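Local coordinates for STM4351 (Salmonella enterica, PDB 2Y7I), which binds arginine with high specificity in the periplasm, as a member of the bacterial solute-binding protein 3 family, and probably delivers it for uptake, at residues A17-V22 against F158-A163; Q52-L57 against N119-Q124; H105-L110 against E179-P184; V98-A103 against R153-F158. All coordinates share one frame; numbering follows the deposited sequence. Where two conformers were deposited one is given.

Interaction 1: residues A17-V22 against F158-A163; sequences APYEFV and FGDVAA. With ARG (arginine), chain C.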
# COMPACT_ATOMS: atom_id res chain seq x y z
N ALA A 17 -12.82 -13.80 -9.86
CA ALA A 17 -12.74 -13.66 -8.40
C ALA A 17 -11.35 -14.07 -7.95
O ALA A 17 -10.81 -15.04 -8.48
CB ALA A 17 -13.80 -14.53 -7.71
N PRO A 18 -10.77 -13.35 -6.95
CA PRO A 18 -11.32 -12.24 -6.16
C PRO A 18 -11.03 -10.83 -6.72
O PRO A 18 -11.29 -9.85 -6.03
CB PRO A 18 -10.57 -12.39 -4.83
CG PRO A 18 -9.19 -12.80 -5.28
CD PRO A 18 -9.41 -13.71 -6.49
N TYR A 19 -10.44 -10.74 -7.91
CA TYR A 19 -10.11 -9.45 -8.52
C TYR A 19 -11.40 -8.70 -8.91
O TYR A 19 -11.62 -7.58 -8.49
CB TYR A 19 -9.21 -9.66 -9.74
CG TYR A 19 -7.89 -10.34 -9.43
CD1 TYR A 19 -6.81 -9.61 -8.95
CD2 TYR A 19 -7.73 -11.72 -9.61
CE1 TYR A 19 -5.60 -10.23 -8.66
CE2 TYR A 19 -6.52 -12.34 -9.33
CZ TYR A 19 -5.47 -11.59 -8.85
OH TYR A 19 -4.27 -12.19 -8.56
N GLU A 20 -12.25 -9.36 -9.71
CA GLU A 20 -13.55 -8.82 -10.11
C GLU A 20 -14.44 -9.96 -10.52
O GLU A 20 -14.02 -10.87 -11.23
CB GLU A 20 -13.45 -7.81 -11.26
CG GLU A 20 -12.59 -8.30 -12.44
CD GLU A 20 -11.16 -7.82 -12.33
OE1 GLU A 20 -10.98 -6.72 -11.78
OE2 GLU A 20 -10.24 -8.54 -12.78
N PHE A 21 -15.68 -9.91 -10.03
CA PHE A 21 -16.67 -10.94 -10.28
C PHE A 21 -18.06 -10.39 -9.97
O PHE A 21 -18.21 -9.25 -9.52
CB PHE A 21 -16.36 -12.22 -9.49
CG PHE A 21 -16.44 -12.07 -7.99
CD1 PHE A 21 -15.37 -11.52 -7.27
CD2 PHE A 21 -17.56 -12.53 -7.29
CE1 PHE A 21 -15.43 -11.40 -5.89
CE2 PHE A 21 -17.63 -12.41 -5.91
CZ PHE A 21 -16.55 -11.85 -5.20
N VAL A 22 -19.08 -11.20 -10.24
CA VAL A 22 -20.46 -10.76 -10.10
C VAL A 22 -21.06 -11.49 -8.91
O VAL A 22 -20.92 -12.71 -8.79
CB VAL A 22 -21.27 -11.03 -11.40
CG1 VAL A 22 -22.68 -10.46 -11.30
CG2 VAL A 22 -20.56 -10.39 -12.60
N PHE A 158 -5.49 -22.97 -16.49
CA PHE A 158 -4.23 -22.30 -16.17
C PHE A 158 -4.52 -20.81 -15.96
O PHE A 158 -5.08 -20.17 -16.85
CB PHE A 158 -3.26 -22.54 -17.34
CG PHE A 158 -1.89 -21.93 -17.18
CD1 PHE A 158 -1.10 -22.19 -16.05
CD2 PHE A 158 -1.35 -21.18 -18.22
CE1 PHE A 158 0.19 -21.64 -15.94
CE2 PHE A 158 -0.05 -20.63 -18.13
CZ PHE A 158 0.71 -20.87 -16.98
N GLY A 159 -4.18 -20.29 -14.78
CA GLY A 159 -4.46 -18.89 -14.42
C GLY A 159 -3.72 -18.40 -13.19
O GLY A 159 -2.80 -19.07 -12.70
N ASP A 160 -4.12 -17.22 -12.68
CA ASP A 160 -3.46 -16.65 -11.49
C ASP A 160 -3.78 -17.47 -10.25
O ASP A 160 -4.90 -17.95 -10.09
CB ASP A 160 -3.83 -15.16 -11.28
CG ASP A 160 -3.12 -14.24 -12.28
OD1 ASP A 160 -1.94 -13.93 -12.09
OD2 ASP A 160 -3.75 -13.83 -13.27
N VAL A 161 -2.79 -17.63 -9.38
CA VAL A 161 -2.95 -18.45 -8.18
C VAL A 161 -4.13 -18.03 -7.31
O VAL A 161 -4.84 -18.89 -6.81
CB VAL A 161 -1.61 -18.64 -7.37
CG1 VAL A 161 -1.06 -17.32 -6.84
CG2 VAL A 161 -1.79 -19.67 -6.27
N ALA A 162 -4.34 -16.72 -7.16
CA ALA A 162 -5.45 -16.21 -6.35
C ALA A 162 -6.81 -16.63 -6.92
O ALA A 162 -7.71 -17.04 -6.18
CB ALA A 162 -5.38 -14.66 -6.21
N ALA A 163 -6.94 -16.54 -8.24
CA ALA A 163 -8.20 -16.86 -8.91
C ALA A 163 -8.48 -18.35 -8.84
O ALA A 163 -9.59 -18.76 -8.50
CB ALA A 163 -8.16 -16.38 -10.36
N ARG C . -3.19 -11.62 -14.82
CA ARG C . -3.47 -12.24 -16.15
C ARG C . -3.09 -11.27 -17.26
O ARG C . -3.26 -11.58 -18.44
CB ARG C . -4.96 -12.64 -16.28
CG ARG C . -5.94 -11.48 -16.01
CD ARG C . -7.39 -11.87 -16.29
NE ARG C . -8.30 -10.88 -15.71
CZ ARG C . -9.63 -10.91 -15.81
NH1 ARG C . -10.25 -11.88 -16.47
NH2 ARG C . -10.33 -9.95 -15.23
OXT ARG C . -2.61 -10.15 -17.00
O HOH W 1 -11.80 -17.33 -9.44
O HOH W 2 -2.61 -14.24 -7.66
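A17 and A163 bring their backbones to 5.6 Å between CA atoms where a loop of one lobe meets the first turn of helix 161-168 across the arginine cleft of this periplasmic binding protein. No direct hydrogen bond joins the two segments. The carbonyl of A17 instead receives a CA-H...O contact from A163, 3.2 Å from A17 O to A163 CA, and one water donates to both A17 O and A163 O. The lobes thus meet here through a CH...O contact, waters and apolar touches. The peptide bond before P18 is cis, and the proline ring lays CD against A162, 4.1 Å from its CB, while W226 and F227 of helix 217-227 pack on P18 as well. Y19 reaches further. Its CG stands anti to the carbonyl carbon (chi1 -60°), and the ring runs out until OH lies 3.6 Å from A162 CB; ring and D160 carboxylate planes are 63° apart. A second water links Y19 OH to A162 N in the first turn of the helix. A classic beta bulge sets Y19 and E20 together opposite Y16. Beyond the apolar patch the two segments hold opposite ends of the bound arginine. E20, bent at chi2, accepts from the guanidinium, whereas D160 serves the alpha-amino group and is also hydrogen-bonded to Y16 and H123, so that three partners converge on one oxygen. The ligand thus bridges the lobes, with E20 OE2 2.8 Å from arginine NH2 and D160 OD2 2.8 Å from arginine N.

Interaction 2: residues Q52-L57 against N119-Q124; sequences QSFDSL and NGTTHQ. With ZN (zinc ion), chain D; ARG (arginine), chain C.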
# COMPACT_ATOMS: atom_id res chain seq x y z
N GLN A 52 -16.98 -6.78 -19.85
CA GLN A 52 -16.88 -7.38 -21.20
C GLN A 52 -15.66 -8.30 -21.22
O GLN A 52 -14.90 -8.34 -20.25
CB GLN A 52 -16.81 -6.30 -22.29
CG GLN A 52 -15.59 -5.38 -22.21
CD GLN A 52 -15.64 -4.24 -23.23
OE1 GLN A 52 -16.52 -3.38 -23.19
NE2 GLN A 52 -14.67 -4.23 -24.15
N SER A 53 -15.46 -9.05 -22.30
CA SER A 53 -14.38 -10.05 -22.35
C SER A 53 -13.01 -9.41 -22.13
O SER A 53 -12.76 -8.28 -22.58
CB SER A 53 -14.43 -10.85 -23.66
OG SER A 53 -14.26 -10.02 -24.80
N PHE A 54 -12.12 -10.12 -21.43
CA PHE A 54 -10.80 -9.58 -21.07
C PHE A 54 -10.01 -9.12 -22.30
O PHE A 54 -9.37 -8.06 -22.28
CB PHE A 54 -9.97 -10.61 -20.29
CG PHE A 54 -8.59 -10.10 -19.90
CD1 PHE A 54 -8.42 -9.32 -18.76
CD2 PHE A 54 -7.47 -10.40 -20.68
CE1 PHE A 54 -7.15 -8.86 -18.39
CE2 PHE A 54 -6.19 -9.94 -20.32
CZ PHE A 54 -6.04 -9.16 -19.18
N ASP A 55 -10.07 -9.93 -23.36
CA ASP A 55 -9.31 -9.65 -24.59
C ASP A 55 -9.81 -8.44 -25.37
O ASP A 55 -9.13 -7.98 -26.30
CB ASP A 55 -9.27 -10.88 -25.50
CG ASP A 55 -10.66 -11.29 -26.01
OD1 ASP A 55 -11.68 -10.77 -25.51
OD2 ASP A 55 -10.71 -12.14 -26.92
N SER A 56 -10.99 -7.93 -25.02
CA SER A 56 -11.58 -6.78 -25.71
C SER A 56 -11.31 -5.45 -24.98
O SER A 56 -11.68 -4.39 -25.48
CB SER A 56 -13.09 -6.95 -25.89
OG SER A 56 -13.76 -6.74 -24.65
N LEU A 57 -10.66 -5.53 -23.82
CA LEU A 57 -10.54 -4.36 -22.95
C LEU A 57 -9.56 -3.32 -23.48
O LEU A 57 -9.89 -2.14 -23.54
CB LEU A 57 -10.14 -4.78 -21.53
CG LEU A 57 -11.21 -5.47 -20.68
CD1 LEU A 57 -10.58 -5.99 -19.40
CD2 LEU A 57 -12.40 -4.53 -20.37
N ASN A 119 -8.35 -15.92 -23.40
CA ASN A 119 -7.80 -15.17 -24.54
C ASN A 119 -7.20 -13.86 -24.06
O ASN A 119 -7.78 -13.20 -23.21
CB ASN A 119 -8.91 -14.85 -25.54
CG ASN A 119 -9.14 -15.97 -26.53
OD1 ASN A 119 -8.19 -16.50 -27.10
ND2 ASN A 119 -10.41 -16.32 -26.75
N GLY A 120 -6.06 -13.47 -24.63
CA GLY A 120 -5.46 -12.16 -24.35
C GLY A 120 -4.57 -12.06 -23.12
O GLY A 120 -4.00 -10.99 -22.84
N THR A 121 -4.42 -13.18 -22.41
CA THR A 121 -3.70 -13.19 -21.13
C THR A 121 -2.21 -13.54 -21.23
O THR A 121 -1.75 -14.11 -22.23
CB THR A 121 -4.37 -14.15 -20.09
OG1 THR A 121 -4.29 -15.51 -20.54
CG2 THR A 121 -5.81 -13.76 -19.86
N THR A 122 -1.49 -13.22 -20.16
CA THR A 122 -0.12 -13.70 -19.94
C THR A 122 -0.08 -15.22 -20.03
O THR A 122 0.85 -15.80 -20.60
CB THR A 122 0.36 -13.30 -18.54
OG1 THR A 122 -0.65 -13.64 -17.60
CG2 THR A 122 0.59 -11.79 -18.47
N HIS A 123 -1.09 -15.86 -19.45
CA HIS A 123 -1.15 -17.31 -19.39
C HIS A 123 -1.21 -17.93 -20.77
O HIS A 123 -0.56 -18.94 -21.03
CB HIS A 123 -2.33 -17.75 -18.54
CG HIS A 123 -2.44 -17.00 -17.25
ND1 HIS A 123 -1.42 -16.99 -16.32
CD2 HIS A 123 -3.41 -16.20 -16.76
CE1 HIS A 123 -1.77 -16.24 -15.29
NE2 HIS A 123 -2.97 -15.74 -15.54
N GLN A 124 -1.99 -17.31 -21.65
CA GLN A 124 -2.11 -17.79 -23.02
C GLN A 124 -0.75 -17.71 -23.72
O GLN A 124 -0.33 -18.66 -24.36
CB GLN A 124 -3.16 -16.99 -23.78
CG GLN A 124 -3.24 -17.32 -25.27
CD GLN A 124 -4.39 -16.58 -25.96
OE1 GLN A 124 -4.42 -15.34 -25.98
NE2 GLN A 124 -5.32 -17.34 -26.53
ZN ZN D . -12.69 -12.58 -27.32
N ARG C . -3.19 -11.62 -14.82
CA ARG C . -3.47 -12.24 -16.15
C ARG C . -3.09 -11.27 -17.26
O ARG C . -3.26 -11.58 -18.44
CB ARG C . -4.96 -12.64 -16.28
CG ARG C . -5.94 -11.48 -16.01
CD ARG C . -7.39 -11.87 -16.29
NE ARG C . -8.30 -10.88 -15.71
CZ ARG C . -9.63 -10.91 -15.81
NH1 ARG C . -10.25 -11.88 -16.47
NH2 ARG C . -10.33 -9.95 -15.23
OXT ARG C . -2.61 -10.15 -17.00
O HOH W 3 -10.52 -12.80 -23.10
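F54 presents its ring to the backbone of N119 and G120 edge-on, with F54 CE2 3.5 Å from G120 O. One ring face carries the bound arginine, whose CD lies 3.6 Å above the ring plane, offset toward the rim. Swinging CG anti to the backbone N (chi1 180°) sends the ring out so that this face meets the ligand and its edge the other segment, where CD2 also touches the methyl CG2 of T121. Lying along CD and NE of the ligand, the ring lines the arginine pocket. D55 turns its carboxylate alongside the N119 side chain, and D55 OD2 comes 3.5 Å from N119 CB. That oxygen binds a zinc ion at 2.1 Å, a site completed by D140; S53 OG donates to D55 OD1, meeting it nearly along its C-O axis. A water accepting from D55 N and donating to N119 O links the backbones. Q124, extended through CD, folds its amide back on the turn: OE1 accepts from G120 N, and, in one of two N119 conformers, NE2 donates to N119 OD1 while N119 ND2 bonds D140. T121 is the N-cap of helix 122-130, its OG1 accepting from Q124 N at 3.1 Å and also hydrogen-bonded to E118 O. T122 N points at the ligand carboxylate, 3.0 Å from arginine O, where the helix N-terminus would probably favour the negative charge. The contact joins the loop between strand 46-51 and helix 57-62 to the end of strand 114-118 and the start of helix 122-130, with strand 135-139 flanking N119 and Q124.

Interaction 3: residues H105-L110 against E179-P184; sequences HTFADL and ERASDP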
# COMPACT_ATOMS: atom_id res chain seq x y z
N HIS A 105 1.30 -33.60 -11.97
CA HIS A 105 2.25 -32.91 -11.10
C HIS A 105 2.98 -31.81 -11.86
O HIS A 105 3.29 -30.75 -11.30
CB HIS A 105 3.28 -33.89 -10.53
CG HIS A 105 2.73 -34.82 -9.49
ND1 HIS A 105 3.02 -34.67 -8.15
CD2 HIS A 105 1.93 -35.91 -9.59
CE1 HIS A 105 2.41 -35.62 -7.46
NE2 HIS A 105 1.75 -36.39 -8.31
N THR A 106 3.29 -32.06 -13.13
CA THR A 106 4.16 -31.17 -13.90
C THR A 106 3.58 -30.87 -15.26
O THR A 106 2.70 -31.59 -15.77
CB THR A 106 5.57 -31.79 -14.13
OG1 THR A 106 5.45 -32.90 -15.02
CG2 THR A 106 6.22 -32.25 -12.84
N PHE A 107 4.10 -29.82 -15.89
CA PHE A 107 3.77 -29.52 -17.28
C PHE A 107 4.08 -30.68 -18.23
O PHE A 107 3.30 -30.96 -19.14
CB PHE A 107 4.48 -28.24 -17.75
CG PHE A 107 3.83 -26.97 -17.23
CD1 PHE A 107 2.55 -26.60 -17.66
CD2 PHE A 107 4.50 -26.16 -16.32
CE1 PHE A 107 1.95 -25.44 -17.18
CE2 PHE A 107 3.90 -24.99 -15.83
CZ PHE A 107 2.62 -24.63 -16.27
N ALA A 108 5.20 -31.37 -17.99
CA ALA A 108 5.54 -32.57 -18.76
C ALA A 108 4.42 -33.61 -18.69
O ALA A 108 4.10 -34.25 -19.69
CB ALA A 108 6.87 -33.17 -18.30
N ASP A 109 3.82 -33.76 -17.51
CA ASP A 109 2.71 -34.71 -17.32
C ASP A 109 1.50 -34.36 -18.18
O ASP A 109 0.68 -35.22 -18.50
CB ASP A 109 2.27 -34.77 -15.85
CG ASP A 109 3.32 -35.34 -14.92
OD1 ASP A 109 4.20 -36.11 -15.37
OD2 ASP A 109 3.26 -35.00 -13.72
N LEU A 110 1.38 -33.09 -18.55
CA LEU A 110 0.26 -32.62 -19.37
C LEU A 110 0.49 -32.75 -20.88
O LEU A 110 -0.31 -32.26 -21.68
CB LEU A 110 -0.11 -31.18 -18.98
CG LEU A 110 -0.88 -31.08 -17.66
CD1 LEU A 110 -0.80 -29.66 -17.10
CD2 LEU A 110 -2.33 -31.48 -17.89
N GLU A 179 3.88 -28.10 -10.21
CA GLU A 179 4.75 -27.21 -10.97
C GLU A 179 4.01 -25.93 -11.31
O GLU A 179 2.95 -25.97 -11.94
CB GLU A 179 5.29 -27.86 -12.25
CG GLU A 179 6.29 -26.95 -12.99
CD GLU A 179 6.86 -27.53 -14.27
OE1 GLU A 179 6.47 -28.64 -14.69
OE2 GLU A 179 7.70 -26.84 -14.88
N ARG A 180 4.58 -24.80 -10.91
CA ARG A 180 4.05 -23.49 -11.23
C ARG A 180 4.86 -22.84 -12.35
O ARG A 180 5.96 -23.29 -12.68
CB ARG A 180 4.06 -22.60 -9.99
CG ARG A 180 3.31 -23.24 -8.83
CD ARG A 180 3.10 -22.29 -7.68
NE ARG A 180 2.30 -22.95 -6.64
CZ ARG A 180 1.62 -22.31 -5.70
NH1 ARG A 180 1.62 -20.97 -5.65
NH2 ARG A 180 0.94 -23.00 -4.80
N ALA A 181 4.30 -21.78 -12.93
CA ALA A 181 4.98 -21.02 -13.99
C ALA A 181 5.31 -19.64 -13.46
O ALA A 181 4.42 -18.93 -12.97
CB ALA A 181 4.10 -20.92 -15.22
N SER A 182 6.58 -19.26 -13.56
CA SER A 182 7.05 -18.01 -12.99
C SER A 182 7.94 -17.21 -13.94
O SER A 182 8.30 -16.07 -13.63
CB SER A 182 7.82 -18.28 -11.68
OG SER A 182 6.92 -18.53 -10.61
N ASP A 183 8.26 -17.82 -15.09
CA ASP A 183 9.20 -17.23 -16.08
C ASP A 183 9.06 -15.70 -16.14
O ASP A 183 8.00 -15.20 -16.51
CB ASP A 183 8.97 -17.87 -17.46
CG ASP A 183 9.98 -17.42 -18.52
OD1 ASP A 183 10.56 -16.31 -18.41
OD2 ASP A 183 10.19 -18.17 -19.49
N PRO A 184 10.13 -14.96 -15.76
CA PRO A 184 9.97 -13.50 -15.67
C PRO A 184 9.87 -12.77 -17.02
O PRO A 184 9.64 -11.57 -17.04
CB PRO A 184 11.20 -13.06 -14.88
CG PRO A 184 12.22 -14.13 -15.12
CD PRO A 184 11.44 -15.41 -15.25
O HOH W 4 7.55 -30.08 -16.72
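E179 reaches across to the turn at 105-110 with both its backbone and its side chain. Its N donates to H105 O at 2.9 Å, with the donor nearly in line with the C=O bond, and its carboxylate oxygen OE1 accepts from F107 N, also at 2.9 Å. The chain is fully extended, CG lying anti to the backbone N (chi1 -175°) and chi2 near 180°, which carries OE1 over to the amide; the donor arrives 39° out of the carboxylate plane. A water donates to the same OE1 and accepts from A108 N, so two consecutive amides of the turn are served by one oxygen, one of them through the water. The carboxylate also meets the F107 ring at its edge, 3.4 Å between E179 CD and F107 CD2, with the two planes 71° apart. Farther along the ring, CE2 touches A181 CB. The second shell fixes the turn: D109 OD2 accepts from both H105 N and T106 N, and T106 OG1 accepts from D109 N at 3.1 Å, an ST motif. H105 ND1 is held by D178, just ahead of E179. The contact lies away from the arginine and zinc sites, tying the loop between strands 95-100 and 114-118 to the one following strand 174-176; F107 is pressed inward onto V97 of strand 95-100 and L127 of helix 122-130, and A181 rests on Y126 of that helix.

Interaction 4: residues V98-A103 against R153-F158; sequences VTRKGA and RLEGVF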
# COMPACT_ATOMS: atom_id res chain seq x y z
N VAL A 98 -4.85 -25.82 -12.42
CA VAL A 98 -5.71 -26.64 -11.58
C VAL A 98 -6.13 -27.87 -12.39
O VAL A 98 -6.50 -27.75 -13.55
CB VAL A 98 -6.90 -25.86 -11.00
CG1 VAL A 98 -7.74 -25.15 -12.13
CG2 VAL A 98 -7.75 -26.75 -10.09
N THR A 99 -6.02 -29.06 -11.78
CA THR A 99 -6.41 -30.32 -12.41
C THR A 99 -7.21 -31.12 -11.40
O THR A 99 -7.33 -30.70 -10.25
CB THR A 99 -5.19 -31.16 -12.88
OG1 THR A 99 -4.56 -31.78 -11.74
CG2 THR A 99 -4.16 -30.28 -13.65
N ARG A 100 -7.74 -32.27 -11.80
CA ARG A 100 -8.26 -33.21 -10.82
C ARG A 100 -7.12 -33.54 -9.83
O ARG A 100 -5.98 -33.68 -10.25
CB ARG A 100 -8.76 -34.48 -11.51
CG ARG A 100 -10.16 -34.35 -12.10
CD ARG A 100 -10.52 -35.49 -13.05
NE ARG A 100 -9.68 -36.68 -12.86
CZ ARG A 100 -8.62 -36.99 -13.62
NH1 ARG A 100 -8.25 -36.20 -14.64
NH2 ARG A 100 -7.93 -38.09 -13.36
N LYS A 101 -7.44 -33.63 -8.54
CA LYS A 101 -6.43 -33.74 -7.49
C LYS A 101 -5.56 -34.99 -7.69
O LYS A 101 -6.07 -36.08 -7.83
CB LYS A 101 -7.11 -33.76 -6.11
CG LYS A 101 -6.20 -33.92 -4.92
CD LYS A 101 -7.00 -33.87 -3.62
CE LYS A 101 -7.97 -35.05 -3.52
NZ LYS A 101 -9.01 -34.87 -2.45
N GLY A 102 -4.25 -34.81 -7.74
CA GLY A 102 -3.34 -35.96 -7.90
C GLY A 102 -3.14 -36.45 -9.33
O GLY A 102 -2.31 -37.32 -9.56
N ALA A 103 -3.87 -35.89 -10.29
CA ALA A 103 -3.83 -36.42 -11.66
C ALA A 103 -2.60 -35.99 -12.47
O ALA A 103 -2.17 -36.72 -13.38
CB ALA A 103 -5.13 -36.08 -12.42
N ARG A 153 -13.89 -31.94 -20.43
CA ARG A 153 -13.48 -31.47 -21.75
C ARG A 153 -12.05 -30.93 -21.73
O ARG A 153 -11.43 -30.74 -22.79
CB ARG A 153 -14.45 -30.42 -22.27
CG ARG A 153 -15.64 -31.03 -22.97
CD ARG A 153 -16.51 -29.97 -23.62
NE ARG A 153 -16.91 -30.35 -24.97
CZ ARG A 153 -16.37 -29.86 -26.09
NH1 ARG A 153 -15.39 -28.96 -26.01
NH2 ARG A 153 -16.81 -30.27 -27.28
N LEU A 154 -11.55 -30.69 -20.53
CA LEU A 154 -10.18 -30.22 -20.34
C LEU A 154 -9.53 -31.03 -19.25
O LEU A 154 -10.23 -31.58 -18.38
CB LEU A 154 -10.16 -28.75 -19.90
CG LEU A 154 -10.83 -27.69 -20.78
CD1 LEU A 154 -10.89 -26.38 -20.00
CD2 LEU A 154 -10.07 -27.51 -22.09
N GLU A 155 -8.21 -31.11 -19.28
CA GLU A 155 -7.46 -31.71 -18.18
C GLU A 155 -7.00 -30.70 -17.13
O GLU A 155 -6.75 -31.07 -15.98
CB GLU A 155 -6.27 -32.53 -18.69
CG GLU A 155 -6.71 -33.81 -19.41
CD GLU A 155 -7.57 -34.69 -18.52
OE1 GLU A 155 -7.00 -35.39 -17.65
OE2 GLU A 155 -8.81 -34.70 -18.68
N GLY A 156 -6.91 -29.44 -17.53
CA GLY A 156 -6.53 -28.39 -16.59
C GLY A 156 -7.05 -27.03 -17.00
O GLY A 156 -7.56 -26.84 -18.10
N VAL A 157 -6.93 -26.08 -16.08
CA VAL A 157 -7.22 -24.67 -16.33
C VAL A 157 -6.04 -23.92 -15.73
O VAL A 157 -5.63 -24.21 -14.62
CB VAL A 157 -8.58 -24.22 -15.74
CG1 VAL A 157 -8.72 -22.67 -15.79
CG2 VAL A 157 -9.76 -24.86 -16.51
N PHE A 158 -5.49 -22.97 -16.49
CA PHE A 158 -4.23 -22.30 -16.17
C PHE A 158 -4.52 -20.81 -15.96
O PHE A 158 -5.08 -20.17 -16.85
CB PHE A 158 -3.26 -22.54 -17.34
CG PHE A 158 -1.89 -21.93 -17.18
CD1 PHE A 158 -1.10 -22.19 -16.05
CD2 PHE A 158 -1.35 -21.18 -18.22
CE1 PHE A 158 0.19 -21.64 -15.94
CE2 PHE A 158 -0.05 -20.63 -18.13
CZ PHE A 158 0.71 -20.87 -16.98
O HOH W 5 -7.64 -33.05 -14.51
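V98 and V157 form an antiparallel hydrogen-bonded pair in which each backbone amide donates to the other's carbonyl. V98 N meets V157 O at 2.8 Å and V157 N meets V98 O at 3.1 Å, both donors lying in the carbonyl planes. V98 O gains a further CA-H...O contact from G156 CA. Past this pair a water takes over the pairing, accepting from R100 N and donating to E155 O. On one face V98 CG1 rests 3.8 Å from V157 CB, the two valines side by side against F146 of helix 142-150, with helix 161-168 also packing on V98. R100 O is gripped from opposite faces of its plane, by T99 OG1 at 2.8 Å and by A103 N, the latter closing a type II turn. Toward the solvent R100, bent at chi3, brings NH1 to within 3.4 Å of E155 OE1, a long salt bridge approached at the guanidinium edge, with the two planes 42° apart. E155 OE1 is also hydrogen-bonded to Y104 OH, its stronger partner. Strand 156-160 is thereby set between 95-100 and the parallel 114-118 in the mixed five-stranded sheet at the centre of one lobe, typical of type II periplasmic binding proteins.

Interactions 1 and 2 share the bound arginine and are coupled by the bond between D160 and H123, while interactions 3 and 4 sit about 20 Å (centre to centre) from the middle of the chain, away from the annotated sites. Interaction 1 is buried but joined by water and apolar touches; interaction 2, partly buried, adds a metal and a helix N-cap. In interaction 4 the sheet supplies regular backbone pairing, whereas interaction 3, partly buried near the surface, adds to a backbone bond a carboxylate that binds loop amides directly and through water. F158 knits them together: it continues the strand of interaction 4 into interaction 1, and its ring packs on A181 and F107 of interaction 3 and beside H123 of interaction 2.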